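Local coordinates for protein broad specificity aminotransferase (PDB 4WB0) that probably transfers amino groups between amino acids and 2-oxo acids with broad specificity, using pyridoxal 5'-phosphate, as a homodimer, at residues W141-H144 with Y145-V148; L169-E172 with G173-K176. One frame throughout, in Å; residues are numbered along the deposited sequence. Where two conformers were deposited one is given.

Contact 1: W141-H144 with Y145-V148; sequences WPNH and YSIV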
ATOM      1  N   TRP A 141      -4.491 -19.479  -7.299  1.00 46.14           N
ATOM      2  CA  TRP A 141      -4.813 -18.077  -7.552  1.00 47.59           C
ATOM      3  C   TRP A 141      -3.973 -17.543  -8.751  1.00 47.11           C
ATOM      4  O   TRP A 141      -2.741 -17.511  -8.694  1.00 41.90           O
ATOM      5  CB  TRP A 141      -4.540 -17.277  -6.284  1.00 51.97           C
ATOM      6  CG  TRP A 141      -5.159 -15.952  -6.246  1.00 56.79           C
ATOM      7  CD1 TRP A 141      -6.296 -15.547  -6.890  1.00 57.45           C
ATOM      8  CD2 TRP A 141      -4.683 -14.825  -5.510  1.00 59.47           C
ATOM      9  NE1 TRP A 141      -6.559 -14.231  -6.590  1.00 56.76           N
ATOM     10  CE2 TRP A 141      -5.585 -13.760  -5.747  1.00 55.76           C
ATOM     11  CE3 TRP A 141      -3.582 -14.610  -4.670  1.00 62.50           C
ATOM     12  CZ2 TRP A 141      -5.420 -12.500  -5.184  1.00 54.29           C
ATOM     13  CZ3 TRP A 141      -3.419 -13.351  -4.099  1.00 60.70           C
ATOM     14  CH2 TRP A 141      -4.336 -12.309  -4.366  1.00 57.00           C
ATOM     15  N   PRO A 142      -4.624 -17.184  -9.871  1.00 53.82           N
ATOM     16  CA  PRO A 142      -3.785 -16.734 -11.002  1.00 54.26           C
ATOM     17  C   PRO A 142      -2.963 -15.428 -10.650  1.00 39.05           C
ATOM     18  O   PRO A 142      -1.933 -15.137 -11.280  1.00 37.55           O
ATOM     19  CB  PRO A 142      -4.814 -16.504 -12.118  1.00 56.55           C
ATOM     20  CG  PRO A 142      -6.113 -16.122 -11.348  1.00 61.59           C
ATOM     21  CD  PRO A 142      -6.069 -16.949 -10.091  1.00 58.79           C
ATOM     22  N   ASN A 143      -3.338 -14.719  -9.584  1.00 38.21           N
ATOM     23  CA  ASN A 143      -2.629 -13.500  -9.214  1.00 40.14           C
ATOM     24  C   ASN A 143      -1.338 -13.839  -8.546  1.00 36.20           C
ATOM     25  O   ASN A 143      -0.409 -13.026  -8.558  1.00 36.01           O
ATOM     26  CB  ASN A 143      -3.485 -12.587  -8.301  1.00 46.52           C
ATOM     27  CG  ASN A 143      -3.010 -11.087  -8.306  1.00 60.09           C
ATOM     28  OD1 ASN A 143      -2.433 -10.599  -9.288  1.00 56.41           O
ATOM     29  ND2 ASN A 143      -3.277 -10.368  -7.204  1.00 61.81           N
ATOM     30  N   HIS A 144      -1.241 -15.039  -7.944  1.00 31.26           N
ATOM     31  CA  HIS A 144       0.014 -15.475  -7.421  1.00 30.27           C
ATOM     32  C   HIS A 144       1.138 -15.411  -8.453  1.00 30.25           C
ATOM     33  O   HIS A 144       2.241 -14.950  -8.139  1.00 29.34           O
ATOM     34  CB  HIS A 144      -0.029 -16.941  -6.968  1.00 36.49           C
ATOM     35  CG  HIS A 144      -0.452 -17.161  -5.560  1.00 40.78           C
ATOM     36  ND1 HIS A 144      -0.690 -18.427  -5.068  1.00 44.05           N
ATOM     37  CD2 HIS A 144      -0.622 -16.309  -4.523  1.00 45.30           C
ATOM     38  CE1 HIS A 144      -1.013 -18.342  -3.788  1.00 45.61           C
ATOM     39  NE2 HIS A 144      -0.967 -17.072  -3.430  1.00 46.10           N
ATOM     40  N   TYR A 145       0.893 -15.974  -9.630  1.00 30.48           N
ATOM     41  CA  TYR A 145       1.906 -15.938 -10.685  1.00 33.83           C
ATOM     42  C   TYR A 145       2.335 -14.484 -10.999  1.00 33.25           C
ATOM     43  O   TYR A 145       3.529 -14.190 -11.113  1.00 31.88           O
ATOM     44  CB  TYR A 145       1.389 -16.655 -11.945  1.00 46.05           C
ATOM     45  CG  TYR A 145       2.445 -17.029 -12.952  1.00 62.08           C
ATOM     46  CD1 TYR A 145       3.265 -16.071 -13.532  1.00 71.25           C
ATOM     47  CD2 TYR A 145       2.597 -18.355 -13.354  1.00 71.95           C
ATOM     48  CE1 TYR A 145       4.227 -16.427 -14.489  1.00 81.19           C
ATOM     49  CE2 TYR A 145       3.553 -18.729 -14.300  1.00 80.64           C
ATOM     50  CZ  TYR A 145       4.371 -17.767 -14.868  1.00 85.13           C
ATOM     51  OH  TYR A 145       5.322 -18.148 -15.800  1.00 89.26           O
ATOM     52  N   SER A 146       1.352 -13.572 -11.065  1.00 33.51           N
ATOM     53  CA  SER A 146       1.602 -12.156 -11.390  0.50 33.40           C
ATOM     54  C   SER A 146       2.420 -11.423 -10.359  1.00 31.68           C
ATOM     55  O   SER A 146       3.306 -10.641 -10.689  1.00 33.63           O
ATOM     56  CB  SER A 146       0.279 -11.383 -11.565  0.50 32.99           C
ATOM     57  OG  SER A 146      -0.411 -11.870 -12.677  0.50 33.84           O
ATOM     58  N   ILE A 147       2.112 -11.645  -9.106  1.00 30.37           N
ATOM     59  CA  ILE A 147       2.801 -11.016  -8.009  1.00 27.89           C
ATOM     60  C   ILE A 147       4.249 -11.413  -7.992  1.00 30.33           C
ATOM     61  O   ILE A 147       5.142 -10.596  -7.864  1.00 27.75           O
ATOM     62  CB  ILE A 147       2.107 -11.409  -6.702  1.00 29.94           C
ATOM     63  CG1 ILE A 147       0.694 -10.739  -6.623  1.00 28.80           C
ATOM     64  CG2 ILE A 147       2.937 -11.044  -5.510  1.00 28.97           C
ATOM     65  CD1 ILE A 147      -0.173 -11.349  -5.499  1.00 28.93           C
ATOM     66  N   VAL A 148       4.471 -12.719  -8.106  1.00 30.55           N
ATOM     67  CA  VAL A 148       5.792 -13.291  -8.025  1.00 29.55           C
ATOM     68  C   VAL A 148       6.636 -12.829  -9.201  1.00 31.65           C
ATOM     69  O   VAL A 148       7.817 -12.476  -9.059  1.00 31.08           O
ATOM     70  CB  VAL A 148       5.641 -14.841  -7.941  1.00 34.01           C
ATOM     71  CG1 VAL A 148       6.798 -15.492  -8.288  1.00 34.83           C
ATOM     72  CG2 VAL A 148       5.175 -15.173  -6.495  1.00 30.62           C
TER
HETATM   73  O   HOH W   1      -3.342 -10.103 -12.089  1.00 57.23           O
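N143 and I147 sit one helical turn apart, and their side chains cross at about a right angle. The CD1 methyl of I147 lies 3.7 Å from ND2 of N143. N143 leaves the backbone away from the following turn, but with CG anti to N (chi1 -159°) its amide end comes back beside the CG1-CD1 branch of I147. The same methyl reaches the indole of W141 obliquely, 4.1 Å from CZ3. N143 CB covers one face of that indole, 3.5 Å above its plane. NE2 of H144 lies in the indole plane, at its edge. In the backbone, I147 N donates to N143 O at 2.9 Å, and V148 N donates to H144 O at 3.2 Å.

These are the first turns of helix 142-150, the crossover helix of a beta-alpha-beta unit between strands 134-138 and 156-163. Both nitrogens of the H144 imidazole are engaged: NE2 with D223 and ND1 with T140. The D223 link resembles the aspartate-histidine pair behind the cofactor ring in class I aminotransferases, and H144 probably positions D223. W141 lies beside a bound cacodylate, which may mark a pocket. I147 also packs on the backbone of the neighbouring subunit. On another side of N143, a water donates to N143 OD1 at 3.0 Å.

Contact 2: L169-E172 with G173-K176; sequences LDFE and GMKK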
ATOM      1  N   LEU A 169      -6.905 -34.528  -3.928  1.00 44.15           N
ATOM      2  CA  LEU A 169      -5.492 -34.277  -3.796  1.00 44.37           C
ATOM      3  C   LEU A 169      -4.619 -35.276  -4.551  1.00 44.55           C
ATOM      4  O   LEU A 169      -4.837 -36.498  -4.462  1.00 45.23           O
ATOM      5  CB  LEU A 169      -5.133 -34.306  -2.314  1.00 45.78           C
ATOM      6  CG  LEU A 169      -3.851 -33.632  -1.896  1.00 45.14           C
ATOM      7  CD1 LEU A 169      -3.983 -32.118  -2.137  1.00 45.54           C
ATOM      8  CD2 LEU A 169      -3.598 -33.970  -0.411  1.00 45.74           C
ATOM      9  N   ASP A 170      -3.637 -34.766  -5.296  1.00 43.18           N
ATOM     10  CA  ASP A 170      -2.619 -35.623  -5.872  1.00 43.16           C
ATOM     11  C   ASP A 170      -1.350 -35.549  -5.014  1.00 39.22           C
ATOM     12  O   ASP A 170      -0.371 -34.927  -5.392  1.00 39.15           O
ATOM     13  CB  ASP A 170      -2.278 -35.253  -7.321  1.00 44.01           C
ATOM     14  CG  ASP A 170      -1.236 -36.178  -7.900  1.00 46.49           C
ATOM     15  OD1 ASP A 170      -0.978 -37.250  -7.281  1.00 48.36           O
ATOM     16  OD2 ASP A 170      -0.658 -35.860  -8.962  1.00 46.59           O
ATOM     17  N   PHE A 171      -1.360 -36.231  -3.880  1.00 38.54           N
ATOM     18  CA  PHE A 171      -0.274 -36.117  -2.925  1.00 34.94           C
ATOM     19  C   PHE A 171       1.010 -36.749  -3.414  1.00 35.58           C
ATOM     20  O   PHE A 171       2.092 -36.207  -3.201  1.00 34.98           O
ATOM     21  CB  PHE A 171      -0.690 -36.731  -1.597  1.00 36.38           C
ATOM     22  CG  PHE A 171       0.257 -36.437  -0.510  1.00 36.00           C
ATOM     23  CD1 PHE A 171       0.585 -35.128  -0.200  1.00 37.43           C
ATOM     24  CD2 PHE A 171       0.912 -37.445   0.130  1.00 37.69           C
ATOM     25  CE1 PHE A 171       1.525 -34.856   0.815  1.00 38.29           C
ATOM     26  CE2 PHE A 171       1.824 -37.168   1.126  1.00 38.86           C
ATOM     27  CZ  PHE A 171       2.144 -35.894   1.444  1.00 37.07           C
ATOM     28  N   GLU A 172       0.901 -37.893  -4.070  1.00 35.86           N
ATOM     29  CA  GLU A 172       2.077 -38.543  -4.626  1.00 41.63           C
ATOM     30  C   GLU A 172       2.783 -37.673  -5.673  1.00 38.50           C
ATOM     31  O   GLU A 172       4.017 -37.567  -5.684  1.00 35.56           O
ATOM     32  CB  GLU A 172       1.674 -39.888  -5.238  1.00 52.16           C
ATOM     33  CG  GLU A 172       1.229 -40.889  -4.187  1.00 62.34           C
ATOM     34  CD  GLU A 172       2.351 -41.265  -3.215  1.00 70.21           C
ATOM     35  OE1 GLU A 172       3.513 -41.393  -3.668  1.00 75.85           O
ATOM     36  OE2 GLU A 172       2.075 -41.430  -2.004  1.00 70.27           O
ATOM     37  N   GLY A 173       2.003 -37.010  -6.527  1.00 37.38           N
ATOM     38  CA  GLY A 173       2.569 -36.086  -7.483  1.00 35.79           C
ATOM     39  C   GLY A 173       3.236 -34.894  -6.790  1.00 32.36           C
ATOM     40  O   GLY A 173       4.320 -34.488  -7.188  1.00 34.24           O
ATOM     41  N   MET A 174       2.599 -34.337  -5.759  1.00 30.78           N
ATOM     42  CA  MET A 174       3.201 -33.232  -5.022  1.00 29.67           C
ATOM     43  C   MET A 174       4.575 -33.633  -4.422  1.00 29.81           C
ATOM     44  O   MET A 174       5.585 -32.930  -4.618  1.00 30.65           O
ATOM     45  CB  MET A 174       2.230 -32.745  -3.943  1.00 29.65           C
ATOM     46  CG  MET A 174       2.710 -31.559  -3.186  1.00 28.26           C
ATOM     47  SD  MET A 174       1.574 -31.174  -1.848  1.00 33.86           S
ATOM     48  CE  MET A 174       2.208 -29.591  -1.280  1.00 53.54           C
ATOM     49  N   LYS A 175       4.635 -34.762  -3.729  1.00 30.72           N
ATOM     50  CA  LYS A 175       5.891 -35.230  -3.154  1.00 30.64           C
ATOM     51  C   LYS A 175       6.991 -35.400  -4.209  1.00 32.91           C
ATOM     52  O   LYS A 175       8.122 -35.002  -3.993  1.00 33.21           O
ATOM     53  CB  LYS A 175       5.689 -36.553  -2.432  1.00 33.85           C
ATOM     54  CG  LYS A 175       4.953 -36.426  -1.109  1.00 34.92           C
ATOM     55  CD  LYS A 175       5.031 -37.655  -0.238  1.00 38.90           C
ATOM     56  CE  LYS A 175       4.190 -38.801  -0.813  1.00 44.59           C
ATOM     57  NZ  LYS A 175       4.326 -40.067  -0.053  1.00 50.72           N
ATOM     58  N   LYS A 176       6.656 -36.014  -5.335  1.00 37.50           N
ATOM     59  CA  LYS A 176       7.611 -36.200  -6.437  1.00 41.29           C
ATOM     60  C   LYS A 176       8.189 -34.871  -6.900  1.00 36.19           C
ATOM     61  O   LYS A 176       9.379 -34.745  -7.232  1.00 35.54           O
ATOM     62  CB  LYS A 176       6.945 -36.869  -7.637  1.00 54.23           C
ATOM     63  CG  LYS A 176       6.587 -38.331  -7.498  1.00 66.58           C
ATOM     64  CD  LYS A 176       6.216 -38.945  -8.873  1.00 92.14           C
ATOM     65  CE  LYS A 176       5.075 -38.184  -9.589  1.00 94.94           C
ATOM     66  NZ  LYS A 176       4.761 -38.686 -10.963  1.00102.52           N
TER
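The F171 ring carries the aliphatic chain of K175 over one face. K175 CG stands 4.1 Å from the ring centroid, 21° off the ring normal and displaced toward the rim, a CH-pi contact. The lysine runs obliquely across the ring, and its CE comes to 3.5 Å from F171 CE2. M174 SD approaches F171 CD1 obliquely at 4.4 Å. The D170 carboxylate is the second flat group. G173 N meets its OD1 at 3.1 Å from above the carboxylate plane, 58° out of it.

D170 is the N-cap of helix 171-180, which starts one residue beyond the short strand 168-169, and this is its capping bond. The side chain accepts from an N-H of the first turn, as an N-cap aspartate commonly does. Its negative charge probably also suits the positive end of the helix dipole. M174 N donates to D170 O at 3.1 Å, and K175 N to F171 O at 3.0 Å.

E172 and K175 lie side by side and point the same way. A bend at chi3 of K175 (-71°) brings K175 NZ to 3.3 Å from E172 OE2, a salt bridge whose hydrogen bond is weak. E208, on helix 203-215, is a second salt-bridge partner for the same amine. That helix also packs against F171 through Q205, E208 and I209. M174 touches Y159 on strand 156-163.

Contact 1 comes first along the chain, after strand 134-138, at the start of helix 142-150. The chain then runs through strand 156-163, turns back into the antiparallel edge strand 168-169 and enters helix 171-180, where contact 2 lies. Each contact spans one continuous run, so neither closes a long loop. They follow in series and neither nest nor cross. Their centres are about 22 Å apart. The nearest atoms of contact 1 and contact 2 are about 12 Å apart, so the two do not touch. Strand 156-163 is common ground: side chains of both contacts pack on it. Contact 1 joins it to helix 111-123 and the neighbouring subunit, contact 2 to helix 203-215.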